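Metallo-beta-lactamase domain-containing protein (Enterococcus faecalis, PDB 2AZ4) is of unknown function but carries a metallo-beta-lactamase fold with two bound zinc ions and may act as an RNA-binding exonuclease. Local coordinates at residues C204-V218 and I391-T405. Sequence-based numbering, arbitrary orientation.
Sequences CEKAKHTELLMMEGV and IIALIEPQVLVPIHT. With ZN (zinc ion), chain D.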
loop_
_atom_site.group_PDB
_atom_site.type_symbol
_atom_site.label_atom_id
_atom_site.label_comp_id
_atom_site.label_asym_id
_atom_site.label_seq_id
_atom_site.Cartn_x
_atom_site.Cartn_y
_atom_site.Cartn_z
ATOM N N CYS A 204 -7.682 17.306 -1.914
ATOM C CA CYS A 204 -8.436 17.800 -3.071
ATOM C C CYS A 204 -8.413 19.336 -3.137
ATOM O O CYS A 204 -8.255 19.919 -4.218
ATOM C CB CYS A 204 -9.877 17.298 -3.000
ATOM S SG CYS A 204 -10.103 15.558 -3.341
ATOM N N GLU A 205 -8.540 19.977 -1.975
ATOM C CA GLU A 205 -8.450 21.439 -1.862
ATOM C C GLU A 205 -7.077 21.987 -2.256
ATOM O O GLU A 205 -6.976 23.055 -2.878
ATOM C CB GLU A 205 -8.790 21.890 -0.448
ATOM C CG GLU A 205 -8.688 23.411 -0.218
ATOM C CD GLU A 205 -9.552 24.214 -1.211
ATOM O OE1 GLU A 205 -10.802 24.186 -1.056
ATOM O OE2 GLU A 205 -8.985 24.856 -2.149
ATOM N N LYS A 206 -6.022 21.284 -1.864
ATOM C CA LYS A 206 -4.671 21.663 -2.266
ATOM C C LYS A 206 -4.469 21.404 -3.759
ATOM O O LYS A 206 -3.708 22.112 -4.431
ATOM C CB LYS A 206 -3.651 20.877 -1.455
ATOM C CG LYS A 206 -3.507 21.328 -0.016
ATOM C CD LYS A 206 -2.298 20.621 0.642
ATOM C CE LYS A 206 -1.810 21.351 1.871
ATOM N NZ LYS A 206 -0.830 22.439 1.563
ATOM N N ALA A 207 -5.158 20.388 -4.274
ATOM C CA ALA A 207 -4.982 19.964 -5.662
ATOM C C ALA A 207 -5.880 20.753 -6.633
ATOM O O ALA A 207 -5.751 20.606 -7.845
ATOM C CB ALA A 207 -5.242 18.472 -5.814
ATOM N N LYS A 208 -6.797 21.548 -6.085
ATOM C CA LYS A 208 -7.780 22.292 -6.889
ATOM C C LYS A 208 -7.128 22.898 -8.152
ATOM O O LYS A 208 -6.105 23.556 -8.044
ATOM C CB LYS A 208 -8.371 23.424 -6.041
ATOM C CG LYS A 208 -9.663 24.033 -6.591
ATOM C CD LYS A 208 -10.895 23.402 -5.963
ATOM C CE LYS A 208 -12.126 23.724 -6.801
ATOM N NZ LYS A 208 -13.341 23.028 -6.300
ATOM N N HIS A 209 -7.716 22.658 -9.319
ATOM C CA HIS A 209 -7.327 23.345 -10.569
ATOM C C HIS A 209 -5.952 22.916 -11.098
ATOM O O HIS A 209 -5.327 23.632 -11.909
ATOM C CB HIS A 209 -7.369 24.880 -10.394
ATOM C CG HIS A 209 -8.716 25.408 -10.010
ATOM N ND1 HIS A 209 -8.881 26.467 -9.138
ATOM C CD2 HIS A 209 -9.963 25.036 -10.394
ATOM C CE1 HIS A 209 -10.171 26.717 -8.994
ATOM N NE2 HIS A 209 -10.846 25.872 -9.754
ATOM N N THR A 210 -5.475 21.751 -10.647
ATOM C CA THR A 210 -4.204 21.236 -11.135
ATOM C C THR A 210 -4.231 21.055 -12.649
ATOM O O THR A 210 -5.251 20.661 -13.213
ATOM C CB THR A 210 -3.777 19.916 -10.418
ATOM O OG1 THR A 210 -2.423 19.602 -10.769
ATOM C CG2 THR A 210 -4.666 18.756 -10.789
ATOM N N GLU A 211 -3.108 21.320 -13.307
ATOM C CA GLU A 211 -3.054 21.205 -14.773
ATOM C C GLU A 211 -3.078 19.775 -15.234
ATOM O O GLU A 211 -3.532 19.477 -16.328
ATOM C CB GLU A 211 -1.788 21.837 -15.310
ATOM C CG GLU A 211 -1.677 23.278 -14.976
ATOM C CD GLU A 211 -0.332 23.848 -15.318
ATOM O OE1 GLU A 211 0.095 24.769 -14.571
ATOM O OE2 GLU A 211 0.274 23.386 -16.324
ATOM N N LEU A 212 -2.571 18.869 -14.408
ATOM C CA LEU A 212 -2.518 17.485 -14.800
ATOM C C LEU A 212 -2.664 16.600 -13.566
ATOM O O LEU A 212 -1.767 16.558 -12.709
ATOM C CB LEU A 212 -1.201 17.207 -15.528
ATOM C CG LEU A 212 -1.076 15.860 -16.229
ATOM C CD1 LEU A 212 -1.727 15.920 -17.624
ATOM C CD2 LEU A 212 0.399 15.522 -16.338
ATOM N N LEU A 213 -3.809 15.921 -13.484
ATOM C CA LEU A 213 -4.128 15.022 -12.389
ATOM C C LEU A 213 -3.895 13.575 -12.804
ATOM O O LEU A 213 -4.672 13.016 -13.582
ATOM C CB LEU A 213 -5.587 15.215 -11.949
ATOM C CG LEU A 213 -6.112 14.323 -10.803
ATOM C CD1 LEU A 213 -5.283 14.572 -9.580
ATOM C CD2 LEU A 213 -7.577 14.643 -10.498
ATOM N N MET A 214 -2.826 12.987 -12.275
ATOM C CA MET A 214 -2.490 11.584 -12.475
ATOM C C MET A 214 -3.146 10.770 -11.357
ATOM O O MET A 214 -2.671 10.770 -10.229
ATOM C CB MET A 214 -0.959 11.391 -12.526
ATOM C CG MET A 214 -0.288 12.095 -13.741
ATOM S SD MET A 214 1.495 12.392 -13.657
ATOM C CE MET A 214 1.550 13.562 -12.310
ATOM N N MET A 215 -4.247 10.096 -11.684
ATOM C CA MET A 215 -5.149 9.510 -10.689
ATOM C C MET A 215 -5.434 8.023 -10.874
ATOM O O MET A 215 -5.749 7.570 -11.983
ATOM C CB MET A 215 -6.469 10.305 -10.661
ATOM C CG MET A 215 -7.581 9.726 -9.764
ATOM S SD MET A 215 -8.910 10.944 -9.612
ATOM C CE MET A 215 -10.047 10.069 -8.542
ATOM N N GLU A 216 -5.364 7.277 -9.766
ATOM C CA GLU A 216 -5.718 5.868 -9.739
ATOM C C GLU A 216 -7.174 5.590 -10.143
ATOM O O GLU A 216 -8.060 6.454 -10.008
ATOM C CB GLU A 216 -5.452 5.267 -8.345
ATOM C CG GLU A 216 -6.356 5.824 -7.267
ATOM C CD GLU A 216 -7.040 4.734 -6.469
ATOM O OE1 GLU A 216 -6.695 4.572 -5.283
ATOM O OE2 GLU A 216 -7.933 4.042 -7.016
ATOM N N GLY A 217 -7.390 4.387 -10.673
ATOM C CA GLY A 217 -8.718 3.926 -11.055
ATOM C C GLY A 217 -8.891 2.459 -10.728
ATOM O O GLY A 217 -9.350 1.665 -11.557
ATOM N N VAL A 218 -8.535 2.092 -9.505
ATOM C CA VAL A 218 -8.556 0.683 -9.112
ATOM C C VAL A 218 -9.986 0.120 -9.044
ATOM O O VAL A 218 -10.287 -0.902 -9.691
ATOM C CB VAL A 218 -7.779 0.446 -7.796
ATOM C CG1 VAL A 218 -7.921 -0.997 -7.334
ATOM C CG2 VAL A 218 -6.305 0.819 -7.980
ATOM N N ILE A 391 -13.943 12.947 -6.199
ATOM C CA ILE A 391 -12.598 13.506 -6.034
ATOM C C ILE A 391 -12.303 14.420 -7.218
ATOM O O ILE A 391 -11.853 15.531 -7.031
ATOM C CB ILE A 391 -11.523 12.400 -5.869
ATOM C CG1 ILE A 391 -11.654 11.765 -4.469
ATOM C CG2 ILE A 391 -10.114 12.964 -6.106
ATOM C CD1 ILE A 391 -10.941 10.391 -4.291
ATOM N N ILE A 392 -12.594 13.938 -8.419
ATOM C CA ILE A 392 -12.417 14.727 -9.657
ATOM C C ILE A 392 -13.267 15.997 -9.599
ATOM O O ILE A 392 -12.782 17.076 -9.931
ATOM C CB ILE A 392 -12.766 13.897 -10.908
ATOM C CG1 ILE A 392 -11.803 12.702 -11.039
ATOM C CG2 ILE A 392 -12.758 14.784 -12.204
ATOM C CD1 ILE A 392 -12.315 11.564 -11.867
ATOM N N ALA A 393 -14.510 15.867 -9.118
ATOM C CA ALA A 393 -15.384 17.032 -8.930
ATOM C C ALA A 393 -14.792 18.066 -7.968
ATOM O O ALA A 393 -14.808 19.261 -8.266
ATOM C CB ALA A 393 -16.795 16.604 -8.498
ATOM N N LEU A 394 -14.248 17.626 -6.829
ATOM C CA LEU A 394 -13.621 18.557 -5.889
ATOM C C LEU A 394 -12.381 19.250 -6.439
ATOM O O LEU A 394 -12.154 20.425 -6.153
ATOM C CB LEU A 394 -13.314 17.883 -4.541
ATOM C CG LEU A 394 -14.494 17.525 -3.634
ATOM C CD1 LEU A 394 -14.075 16.406 -2.699
ATOM C CD2 LEU A 394 -14.969 18.738 -2.862
ATOM N N ILE A 395 -11.591 18.542 -7.237
ATOM C CA ILE A 395 -10.341 19.099 -7.770
ATOM C C ILE A 395 -10.542 19.947 -9.045
ATOM O O ILE A 395 -9.906 20.982 -9.197
ATOM C CB ILE A 395 -9.312 17.969 -8.055
ATOM C CG1 ILE A 395 -8.788 17.376 -6.742
ATOM C CG2 ILE A 395 -8.172 18.454 -8.940
ATOM C CD1 ILE A 395 -8.147 15.999 -6.911
ATOM N N GLU A 396 -11.416 19.485 -9.939
ATOM C CA GLU A 396 -11.676 20.127 -11.249
ATOM C C GLU A 396 -10.364 20.227 -12.039
ATOM O O GLU A 396 -9.841 21.329 -12.258
ATOM C CB GLU A 396 -12.381 21.497 -11.106
ATOM C CG GLU A 396 -13.678 21.502 -10.251
ATOM C CD GLU A 396 -14.400 22.858 -10.297
ATOM O OE1 GLU A 396 -14.694 23.312 -11.423
ATOM O OE2 GLU A 396 -14.659 23.484 -9.227
ATOM N N PRO A 397 -9.805 19.061 -12.429
ATOM C CA PRO A 397 -8.524 19.035 -13.116
ATOM C C PRO A 397 -8.680 19.538 -14.562
ATOM O O PRO A 397 -9.680 19.243 -15.215
ATOM C CB PRO A 397 -8.156 17.546 -13.101
ATOM C CG PRO A 397 -9.466 16.845 -13.125
ATOM C CD PRO A 397 -10.355 17.701 -12.255
ATOM N N GLN A 398 -7.696 20.307 -15.030
ATOM C CA GLN A 398 -7.702 20.798 -16.395
ATOM C C GLN A 398 -7.527 19.623 -17.346
ATOM O O GLN A 398 -8.211 19.523 -18.375
ATOM C CB GLN A 398 -6.609 21.839 -16.584
ATOM C CG GLN A 398 -6.806 23.106 -15.753
ATOM C CD GLN A 398 -5.630 24.046 -15.847
ATOM O OE1 GLN A 398 -5.191 24.389 -16.936
ATOM N NE2 GLN A 398 -5.097 24.454 -14.700
ATOM N N VAL A 399 -6.605 18.730 -16.986
ATOM C CA VAL A 399 -6.370 17.498 -17.720
ATOM C C VAL A 399 -6.292 16.346 -16.720
ATOM O O VAL A 399 -5.583 16.433 -15.713
ATOM C CB VAL A 399 -5.053 17.532 -18.535
ATOM C CG1 VAL A 399 -4.926 16.257 -19.356
ATOM C CG2 VAL A 399 -4.968 18.780 -19.460
ATOM N N LEU A 400 -7.025 15.278 -17.013
ATOM C CA LEU A 400 -7.058 14.071 -16.185
ATOM C C LEU A 400 -6.305 12.950 -16.887
ATOM O O LEU A 400 -6.530 12.701 -18.086
ATOM C CB LEU A 400 -8.522 13.665 -15.953
ATOM C CG LEU A 400 -9.086 12.760 -14.833
ATOM C CD1 LEU A 400 -9.776 11.546 -15.406
ATOM C CD2 LEU A 400 -8.138 12.405 -13.663
ATOM N N VAL A 401 -5.414 12.270 -16.149
ATOM C CA VAL A 401 -4.728 11.097 -16.670
ATOM C C VAL A 401 -5.037 9.862 -15.810
ATOM O O VAL A 401 -4.438 9.717 -14.742
ATOM C CB VAL A 401 -3.170 11.303 -16.682
ATOM C CG1 VAL A 401 -2.462 10.124 -17.372
ATOM C CG2 VAL A 401 -2.798 12.594 -17.322
ATOM N N PRO A 402 -5.976 8.981 -16.240
ATOM C CA PRO A 402 -6.131 7.750 -15.474
ATOM C C PRO A 402 -4.872 6.879 -15.510
ATOM O O PRO A 402 -4.225 6.738 -16.567
ATOM C CB PRO A 402 -7.293 7.040 -16.175
ATOM C CG PRO A 402 -8.038 8.162 -16.898
ATOM C CD PRO A 402 -6.949 9.048 -17.347
ATOM N N ILE A 403 -4.525 6.344 -14.338
ATOM C CA ILE A 403 -3.420 5.402 -14.168
ATOM C C ILE A 403 -3.854 4.388 -13.121
ATOM O O ILE A 403 -4.914 4.541 -12.537
ATOM C CB ILE A 403 -2.130 6.097 -13.695
ATOM C CG1 ILE A 403 -2.379 6.852 -12.366
ATOM C CG2 ILE A 403 -1.558 6.963 -14.813
ATOM C CD1 ILE A 403 -1.130 7.399 -11.703
ATOM N N HIS A 404 -3.048 3.343 -12.922
ATOM C CA HIS A 404 -3.321 2.334 -11.903
ATOM C C HIS A 404 -4.768 1.836 -12.081
ATOM O O HIS A 404 -5.588 1.892 -11.156
ATOM C CB HIS A 404 -3.084 2.952 -10.508
ATOM C CG HIS A 404 -2.572 1.995 -9.480
ATOM N ND1 HIS A 404 -1.513 1.143 -9.715
ATOM C CD2 HIS A 404 -2.939 1.796 -8.193
ATOM C CE1 HIS A 404 -1.267 0.444 -8.619
ATOM N NE2 HIS A 404 -2.121 0.823 -7.682
ATOM N N THR A 405 -5.061 1.362 -13.297
ATOM C CA THR A 405 -6.414 1.025 -13.712
ATOM C C THR A 405 -6.410 0.075 -14.933
ATOM O O THR A 405 -5.540 0.159 -15.796
ATOM C CB THR A 405 -7.263 2.330 -13.975
ATOM O OG1 THR A 405 -8.602 1.979 -14.321
ATOM C CG2 THR A 405 -6.637 3.219 -15.085
HETATM ZN ZN ZN D . -1.722 0.382 -5.470
HETATM O O HOH W 1 -13.520 26.531 -9.751
HETATM O O HOH W 2 -1.286 -0.772 -3.485
HETATM O O HOH W 3 -3.587 -1.023 -5.306
#
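The backbones of L213 and M215 hydrogen-bond to V399, V401 and I403, and strands 212-216 and 399-403 run parallel inside one sheet of the metallo-beta-lactamase fold. L213 N donates to V399 O at 2.9 Å and V401 N to L213 O at 2.8 Å, both almost straight. On one face, L213 and M215 meet helix 385-395: L213 CD2 and I395 CD1 touch tip to tip. L213 CB lies against P397 CB, just beyond the helix. With CG anti to the backbone N (chi1 174°) and an extended chain, M215 lays SD 3.7 Å from I392 CG1 and its CE against I391. I395 also packs on C204 and A207, tying helix 385-395 to helix 197-207. On the other face, the L212 side chain lies obliquely over that of V401, L212 CD1 3.5 Å from V401 CG2, and strand 7-13 covers both residues. At the type II turn 207-210, I395 O accepts H209 N (2.8 Å), and K208 NZ donates to L394 O and makes a weak salt bridge to E396 OE2. Beyond the strands, G217 N donates to H404 O from above the carbonyl plane, and T405 OG1 binds G217 O. D96, H97 and D189 complete the protein ligands of the zinc ion bound by H404 NE2 at 2.3 Å.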